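Local coordinates for protein isoform 2 of Dual oxidase maturation factor 1 (Homo sapiens, PDB 7D3F) that probably supports the maturation of the dual oxidase DUOX1 and its transport from the endoplasmic reticulum to the plasma membrane, at residues S73-V78 with G100-L105; G106-T111 with F130-G135. All coordinates share one frame; numbering follows the deposited sequence.

In the fold
Both contacts lie in the antiparallel sheet of the part predicted to be extracellular, at the ends of strands close to the membrane helices. Contact 1 pairs strands 77-86 and 94-103, which form a beta hairpin; contact 2 pairs strands 107-114 and 122-131. They come in series along the chain, the first closing before the second opens, and their centres are about 10 Å apart. Strands 94-103 and 107-114 are neighbours in the sheet and join the two, probably through bonds such as Gln102 O to Asn109 N. On one face Val103 packs on Trp132; on the other Ser74 lies beside Asn109, which bears a glycan. Four neighbouring strands thus run side by side, with residues of both contacts packing on helix 169-199.

Contact 1: S73-V78 with G100-L105; sequences SSEWSV and GLQVGL
Leu105 lays its CD2 methyl over the face of the Trp76 indole, 3.5 Å from the centroid of the five-membered ring and 12° off its normal, a CH-pi contact. With CG beside its backbone N (chi1 -55°), the leucine brings its branched end against that face, and a broad tryptophan suits such a methyl. The indole NE1 bonds to Val70 O. At the start of the strand lies a classic beta bulge: Trp76 and Ser77 both face Val103, whose O takes a weak bond from Trp76 N and a straighter one from Ser77 N at 2.9 Å. Val103 N bonds back to Ser77 O; on the same face Ser77 CB lies 3.7 Å from Val103 CB, and the small polar serine turns OG to Tyr173 OH in a weak bond. Gln102 points to the opposite face from Val103 and there runs beside Glu75, carboxylate and amide planes 82° apart, Gln102 NE2 weakly bonded to Glu75 OE1 at 3.0 Å. Gly104, without a side chain, lets its CA come 3.6 Å from Ser74 CA. Helix 203-229 brings Phe224 against the indole, helix 169-199 adds Leu184, helix 249-274 meets Glu75 through Ala250, and strand 107-114 flanks strand 94-103.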
ATOM      1  N   SER B  73      -0.251  -3.159  22.196  1.00 57.34           N
ATOM      2  CA  SER B  73       0.421  -3.877  23.268  1.00 57.49           C
ATOM      3  C   SER B  73      -0.212  -5.247  23.476  1.00 52.08           C
ATOM      4  O   SER B  73      -1.436  -5.397  23.433  1.00 58.58           O
ATOM      5  CB  SER B  73       0.363  -3.081  24.571  1.00 63.33           C
ATOM      6  OG  SER B  73      -0.966  -2.999  25.055  1.00 67.57           O
ATOM      7  N   SER B  74       0.634  -6.248  23.696  1.00 55.08           N
ATOM      8  CA  SER B  74       0.169  -7.588  24.050  1.00 50.81           C
ATOM      9  C   SER B  74       0.099  -7.759  25.564  1.00 52.41           C
ATOM     10  O   SER B  74       0.664  -8.687  26.134  1.00 60.35           O
ATOM     11  CB  SER B  74       1.075  -8.640  23.421  1.00 54.29           C
ATOM     12  OG  SER B  74       2.388  -8.559  23.946  1.00 58.43           O
ATOM     13  N   GLU B  75      -0.605  -6.846  26.230  1.00 53.89           N
ATOM     14  CA  GLU B  75      -0.700  -6.834  27.685  1.00 48.91           C
ATOM     15  C   GLU B  75      -2.145  -6.955  28.154  1.00 54.22           C
ATOM     16  O   GLU B  75      -2.508  -6.429  29.207  1.00 62.15           O
ATOM     17  CB  GLU B  75      -0.061  -5.566  28.253  1.00 56.56           C
ATOM     18  CG  GLU B  75       1.439  -5.447  28.021  1.00 65.38           C
ATOM     19  CD  GLU B  75       2.261  -6.108  29.113  1.00 75.00           C
ATOM     20  OE1 GLU B  75       1.831  -7.157  29.637  1.00 80.07           O
ATOM     21  OE2 GLU B  75       3.336  -5.571  29.454  1.00 80.78           O
ATOM     22  N   TRP B  76      -2.983  -7.644  27.381  1.00 51.77           N
ATOM     23  CA  TRP B  76      -4.398  -7.755  27.716  1.00 45.52           C
ATOM     24  C   TRP B  76      -4.678  -8.913  28.669  1.00 51.74           C
ATOM     25  O   TRP B  76      -5.397  -8.742  29.658  1.00 57.43           O
ATOM     26  CB  TRP B  76      -5.225  -7.898  26.437  1.00 42.57           C
ATOM     27  CG  TRP B  76      -5.367  -6.612  25.686  1.00 48.69           C
ATOM     28  CD1 TRP B  76      -4.498  -6.098  24.768  1.00 48.94           C
ATOM     29  CD2 TRP B  76      -6.440  -5.671  25.793  1.00 52.12           C
ATOM     30  NE1 TRP B  76      -4.967  -4.895  24.296  1.00 50.51           N
ATOM     31  CE2 TRP B  76      -6.158  -4.611  24.910  1.00 50.39           C
ATOM     32  CE3 TRP B  76      -7.614  -5.623  26.551  1.00 51.07           C
ATOM     33  CZ2 TRP B  76      -7.006  -3.517  24.763  1.00 51.09           C
ATOM     34  CZ3 TRP B  76      -8.454  -4.537  26.403  1.00 51.34           C
ATOM     35  CH2 TRP B  76      -8.146  -3.498  25.517  1.00 53.39           C
ATOM     36  N   SER B  77      -4.124 -10.091  28.392  1.00 48.82           N
ATOM     37  CA  SER B  77      -4.263 -11.253  29.270  1.00 39.98           C
ATOM     38  C   SER B  77      -2.860 -11.723  29.640  1.00 47.07           C
ATOM     39  O   SER B  77      -2.175 -12.346  28.826  1.00 62.05           O
ATOM     40  CB  SER B  77      -5.065 -12.361  28.592  1.00 42.45           C
ATOM     41  OG  SER B  77      -6.370 -11.918  28.262  1.00 57.20           O
ATOM     42  N   VAL B  78      -2.425 -11.427  30.859  1.00 48.27           N
ATOM     43  CA  VAL B  78      -1.056 -11.712  31.270  1.00 47.13           C
ATOM     44  C   VAL B  78      -1.056 -12.790  32.345  1.00 53.11           C
ATOM     45  O   VAL B  78      -1.976 -12.895  33.164  1.00 63.09           O
ATOM     46  CB  VAL B  78      -0.328 -10.443  31.766  1.00 51.21           C
ATOM     47  CG1 VAL B  78      -0.365  -9.360  30.698  1.00 55.11           C
ATOM     48  CG2 VAL B  78      -0.935  -9.943  33.067  1.00 57.27           C
ATOM     49  N   GLY B 100       5.940 -16.920  30.877  1.00 48.29           N
ATOM     50  CA  GLY B 100       4.880 -15.937  30.894  1.00 43.79           C
ATOM     51  C   GLY B 100       4.119 -15.914  29.586  1.00 44.81           C
ATOM     52  O   GLY B 100       4.678 -16.108  28.506  1.00 54.94           O
ATOM     53  N   LEU B 101       2.822 -15.665  29.706  1.00 48.92           N
ATOM     54  CA  LEU B 101       1.913 -15.552  28.577  1.00 41.24           C
ATOM     55  C   LEU B 101       1.385 -14.128  28.533  1.00 50.16           C
ATOM     56  O   LEU B 101       0.962 -13.590  29.564  1.00 61.92           O
ATOM     57  CB  LEU B 101       0.761 -16.551  28.709  1.00 42.77           C
ATOM     58  CG  LEU B 101       0.005 -16.963  27.450  1.00 44.08           C
ATOM     59  CD1 LEU B 101       0.911 -17.760  26.527  1.00 48.57           C
ATOM     60  CD2 LEU B 101      -1.221 -17.772  27.834  1.00 48.69           C
ATOM     61  N   GLN B 102       1.413 -13.517  27.349  1.00 49.02           N
ATOM     62  CA  GLN B 102       0.961 -12.141  27.148  1.00 42.11           C
ATOM     63  C   GLN B 102       0.061 -12.139  25.917  1.00 43.05           C
ATOM     64  O   GLN B 102       0.535 -11.972  24.791  1.00 49.81           O
ATOM     65  CB  GLN B 102       2.149 -11.196  26.986  1.00 47.76           C
ATOM     66  CG  GLN B 102       2.892 -10.885  28.272  1.00 52.57           C
ATOM     67  CD  GLN B 102       4.047  -9.926  28.053  1.00 68.47           C
ATOM     68  OE1 GLN B 102       4.852 -10.107  27.139  1.00 72.42           O
ATOM     69  NE2 GLN B 102       4.128  -8.895  28.885  1.00 75.62           N
ATOM     70  N   VAL B 103      -1.232 -12.343  26.128  1.00 45.73           N
ATOM     71  CA  VAL B 103      -2.198 -12.405  25.041  1.00 41.27           C
ATOM     72  C   VAL B 103      -2.676 -10.993  24.735  1.00 45.42           C
ATOM     73  O   VAL B 103      -3.239 -10.316  25.604  1.00 57.30           O
ATOM     74  CB  VAL B 103      -3.378 -13.320  25.397  1.00 37.47           C
ATOM     75  CG1 VAL B 103      -4.268 -13.511  24.189  1.00 44.71           C
ATOM     76  CG2 VAL B 103      -2.874 -14.658  25.917  1.00 40.54           C
ATOM     77  N   GLY B 104      -2.443 -10.548  23.500  1.00 44.01           N
ATOM     78  CA  GLY B 104      -2.902  -9.266  23.029  1.00 39.00           C
ATOM     79  C   GLY B 104      -4.049  -9.387  22.043  1.00 47.39           C
ATOM     80  O   GLY B 104      -4.686 -10.433  21.902  1.00 57.77           O
ATOM     81  N   LEU B 105      -4.310  -8.277  21.351  1.00 48.79           N
ATOM     82  CA  LEU B 105      -5.411  -8.253  20.394  1.00 44.20           C
ATOM     83  C   LEU B 105      -5.064  -9.017  19.124  1.00 50.52           C
ATOM     84  O   LEU B 105      -5.896  -9.767  18.597  1.00 60.05           O
ATOM     85  CB  LEU B 105      -5.791  -6.812  20.068  1.00 46.49           C
ATOM     86  CG  LEU B 105      -6.124  -5.937  21.274  1.00 45.71           C
ATOM     87  CD1 LEU B 105      -6.603  -4.574  20.817  1.00 55.11           C
ATOM     88  CD2 LEU B 105      -7.162  -6.609  22.160  1.00 43.19           C
TER

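Contact 2: G106-T111 with F130-G135. With NAG (2-acetamido-2-deoxy-beta-D-glucopyranose), chain E.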
ATOM      1  N   GLY B 106      -3.849  -8.843  18.616  1.00 51.31           N
ATOM      2  CA  GLY B 106      -3.439  -9.444  17.367  1.00 51.50           C
ATOM      3  C   GLY B 106      -2.635 -10.717  17.476  1.00 51.16           C
ATOM      4  O   GLY B 106      -2.255 -11.280  16.445  1.00 59.26           O
ATOM      5  N   GLY B 107      -2.364 -11.194  18.684  1.00 45.44           N
ATOM      6  CA  GLY B 107      -1.572 -12.394  18.844  1.00 41.69           C
ATOM      7  C   GLY B 107      -1.192 -12.595  20.296  1.00 42.99           C
ATOM      8  O   GLY B 107      -1.684 -11.902  21.190  1.00 54.22           O
ATOM      9  N   VAL B 108      -0.302 -13.560  20.509  1.00 43.61           N
ATOM     10  CA  VAL B 108       0.159 -13.928  21.841  1.00 40.22           C
ATOM     11  C   VAL B 108       1.682 -13.899  21.863  1.00 42.90           C
ATOM     12  O   VAL B 108       2.333 -14.403  20.939  1.00 51.99           O
ATOM     13  CB  VAL B 108      -0.375 -15.311  22.268  1.00 40.06           C
ATOM     14  CG1 VAL B 108      -0.037 -16.374  21.227  1.00 41.39           C
ATOM     15  CG2 VAL B 108       0.165 -15.696  23.634  1.00 41.09           C
ATOM     16  N   ASN B 109       2.246 -13.298  22.907  1.00 43.93           N
ATOM     17  CA  ASN B 109       3.683 -13.275  23.141  1.00 38.36           C
ATOM     18  C   ASN B 109       4.004 -14.227  24.286  1.00 41.53           C
ATOM     19  O   ASN B 109       3.483 -14.075  25.397  1.00 53.09           O
ATOM     20  CB  ASN B 109       4.166 -11.859  23.457  1.00 44.16           C
ATOM     21  CG  ASN B 109       4.555 -11.082  22.211  1.00 45.96           C
ATOM     22  OD1 ASN B 109       3.707 -10.743  21.385  1.00 53.04           O
ATOM     23  ND2 ASN B 109       5.846 -10.791  22.076  1.00 45.15           N
ATOM     24  N   ILE B 110       4.862 -15.203  24.011  1.00 41.05           N
ATOM     25  CA  ILE B 110       5.285 -16.197  24.988  1.00 34.69           C
ATOM     26  C   ILE B 110       6.705 -15.855  25.410  1.00 42.46           C
ATOM     27  O   ILE B 110       7.610 -15.787  24.568  1.00 54.69           O
ATOM     28  CB  ILE B 110       5.203 -17.620  24.417  1.00 33.80           C
ATOM     29  CG1 ILE B 110       3.798 -17.892  23.880  1.00 32.32           C
ATOM     30  CG2 ILE B 110       5.585 -18.641  25.477  1.00 39.00           C
ATOM     31  CD1 ILE B 110       3.701 -19.141  23.044  1.00 41.93           C
ATOM     32  N   THR B 111       6.900 -15.632  26.705  1.00 42.01           N
ATOM     33  CA  THR B 111       8.197 -15.269  27.253  1.00 40.47           C
ATOM     34  C   THR B 111       8.737 -16.415  28.096  1.00 45.11           C
ATOM     35  O   THR B 111       8.009 -17.012  28.893  1.00 60.00           O
ATOM     36  CB  THR B 111       8.106 -13.998  28.102  1.00 50.92           C
ATOM     37  OG1 THR B 111       7.255 -14.232  29.231  1.00 66.49           O
ATOM     38  CG2 THR B 111       7.544 -12.847  27.281  1.00 48.74           C
ATOM     39  N   PHE B 130       3.215 -15.103  18.252  1.00 46.24           N
ATOM     40  CA  PHE B 130       2.386 -15.922  17.376  1.00 42.03           C
ATOM     41  C   PHE B 130       1.101 -15.147  17.120  1.00 46.75           C
ATOM     42  O   PHE B 130       0.302 -14.947  18.040  1.00 57.71           O
ATOM     43  CB  PHE B 130       2.099 -17.286  18.001  1.00 43.22           C
ATOM     44  CG  PHE B 130       3.331 -18.102  18.261  1.00 42.33           C
ATOM     45  CD1 PHE B 130       4.027 -17.974  19.452  1.00 44.24           C
ATOM     46  CD2 PHE B 130       3.796 -18.998  17.313  1.00 38.48           C
ATOM     47  CE1 PHE B 130       5.163 -18.723  19.692  1.00 43.47           C
ATOM     48  CE2 PHE B 130       4.929 -19.749  17.547  1.00 42.28           C
ATOM     49  CZ  PHE B 130       5.615 -19.612  18.739  1.00 47.26           C
ATOM     50  N   THR B 131       0.913 -14.698  15.884  1.00 48.89           N
ATOM     51  CA  THR B 131      -0.174 -13.794  15.539  1.00 51.71           C
ATOM     52  C   THR B 131      -1.320 -14.549  14.879  1.00 55.01           C
ATOM     53  O   THR B 131      -1.103 -15.402  14.014  1.00 61.98           O
ATOM     54  CB  THR B 131       0.315 -12.684  14.605  1.00 55.71           C
ATOM     55  OG1 THR B 131       0.917 -13.266  13.441  1.00 62.19           O
ATOM     56  CG2 THR B 131       1.332 -11.802  15.311  1.00 59.63           C
ATOM     57  N   TRP B 132      -2.543 -14.226  15.297  1.00 55.29           N
ATOM     58  CA  TRP B 132      -3.754 -14.745  14.675  1.00 50.96           C
ATOM     59  C   TRP B 132      -4.537 -13.652  13.958  1.00 59.21           C
ATOM     60  O   TRP B 132      -5.752 -13.785  13.772  1.00 71.04           O
ATOM     61  CB  TRP B 132      -4.637 -15.433  15.716  1.00 53.24           C
ATOM     62  CG  TRP B 132      -4.888 -14.607  16.937  1.00 45.26           C
ATOM     63  CD1 TRP B 132      -5.565 -13.425  17.003  1.00 49.68           C
ATOM     64  CD2 TRP B 132      -4.478 -14.910  18.274  1.00 43.94           C
ATOM     65  NE1 TRP B 132      -5.592 -12.967  18.298  1.00 48.11           N
ATOM     66  CE2 TRP B 132      -4.932 -13.863  19.097  1.00 44.47           C
ATOM     67  CE3 TRP B 132      -3.767 -15.965  18.854  1.00 46.60           C
ATOM     68  CZ2 TRP B 132      -4.699 -13.839  20.470  1.00 49.80           C
ATOM     69  CZ3 TRP B 132      -3.536 -15.940  20.214  1.00 50.92           C
ATOM     70  CH2 TRP B 132      -4.001 -14.885  21.008  1.00 52.59           C
ATOM     71  N   ARG B 133      -3.868 -12.572  13.562  1.00 62.64           N
ATOM     72  CA  ARG B 133      -4.544 -11.486  12.866  1.00 68.53           C
ATOM     73  C   ARG B 133      -5.101 -11.971  11.535  1.00 81.01           C
ATOM     74  O   ARG B 133      -4.613 -12.938  10.944  1.00 87.96           O
ATOM     75  CB  ARG B 133      -3.587 -10.315  12.638  1.00 69.33           C
ATOM     76  CG  ARG B 133      -3.489  -9.357  13.813  1.00 75.96           C
ATOM     77  CD  ARG B 133      -2.536  -8.204  13.527  1.00 79.80           C
ATOM     78  NE  ARG B 133      -1.138  -8.624  13.538  1.00 84.35           N
ATOM     79  CZ  ARG B 133      -0.428  -8.897  12.447  1.00 89.85           C
ATOM     80  NH1 ARG B 133      -0.982  -8.794  11.248  1.00 86.01           N
ATOM     81  NH2 ARG B 133       0.840  -9.272  12.557  1.00 88.30           N
ATOM     82  N   LEU B 134      -6.152 -11.294  11.075  1.00 85.64           N
ATOM     83  CA  LEU B 134      -6.782 -11.653   9.812  1.00 81.54           C
ATOM     84  C   LEU B 134      -5.766 -11.592   8.677  1.00 85.20           C
ATOM     85  O   LEU B 134      -5.021 -10.616   8.545  1.00 87.31           O
ATOM     86  CB  LEU B 134      -7.957 -10.718   9.529  1.00 82.02           C
ATOM     87  CG  LEU B 134      -9.079 -10.656  10.565  1.00 84.61           C
ATOM     88  CD1 LEU B 134     -10.218  -9.793  10.050  1.00 77.57           C
ATOM     89  CD2 LEU B 134      -9.572 -12.049  10.917  1.00 78.65           C
ATOM     90  N   GLY B 135      -5.739 -12.643   7.861  1.00 85.66           N
ATOM     91  CA  GLY B 135      -4.736 -12.796   6.830  1.00 86.58           C
ATOM     92  C   GLY B 135      -3.483 -13.518   7.270  1.00 89.87           C
ATOM     93  O   GLY B 135      -2.652 -13.860   6.418  1.00 95.11           O
TER
HETATM   94  C1  NAG E   1       6.359 -10.062  20.941  1.00 49.16           C
HETATM   95  C2  NAG E   1       6.967  -8.722  21.360  1.00 48.63           C
HETATM   96  C3  NAG E   1       7.571  -8.009  20.151  1.00 49.08           C
HETATM   97  C4  NAG E   1       8.537  -8.923  19.409  1.00 47.17           C
HETATM   98  C5  NAG E   1       7.847 -10.241  19.068  1.00 48.89           C
HETATM   99  C6  NAG E   1       8.760 -11.259  18.424  1.00 46.36           C
HETATM  100  C7  NAG E   1       6.112  -7.386  23.236  1.00 56.66           C
HETATM  101  C8  NAG E   1       4.985  -6.534  23.736  1.00 55.57           C
HETATM  102  N2  NAG E   1       5.969  -7.880  22.001  1.00 53.58           N
HETATM  103  O3  NAG E   1       8.247  -6.834  20.583  1.00 59.97           O
HETATM  104  O4  NAG E   1       8.969  -8.280  18.213  1.00 60.53           O
HETATM  105  O5  NAG E   1       7.342 -10.846  20.266  1.00 54.52           O
HETATM  106  O6  NAG E   1       9.822 -11.627  19.293  1.00 50.60           O
HETATM  107  O7  NAG E   1       7.106  -7.616  23.917  1.00 65.52           O
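Phe130 and Val108 form a hydrogen-bonded pair of an antiparallel sheet, exchanging two backbone bonds, Val108 N to Phe130 O and Phe130 N to Val108 O, each 2.9 Å. The phenyl group of Phe130 puts CE1 3.7 Å from Ile110 CD1, the two side chains meeting at a slant; large apolar residues fit here, because helices 138-148 and 152-160 cover this side. Thr131 pairs with Gly107 without hydrogen bonds, their CA atoms 3.9 Å apart, a close approach that a residue without a side chain readily permits. Thr131 OG1 is hydrogen-bonded to Glu141 OE1. Trp132 lies just past the strand, yet its N still donates to Gly106 O at 3.2 Å, from 35° out of the carbonyl plane. Its CG is wedged between backbone N and carbonyl carbon (chi1 50°), which folds the indole back over the neighbouring strand. One face receives Gly107 CA, 3.8 Å from the centroid of the six-membered ring, and bare glycines allow so flat a contact; NE1 bonds to Leu105 O. Val108 CG1 packs on Trp132 CZ3 at 3.7 Å, the side chains at about a right angle. Along the partner strand Asn109 carries the N-linked sugar, its ND2 bonded covalently to NAG C1 at 1.4 Å.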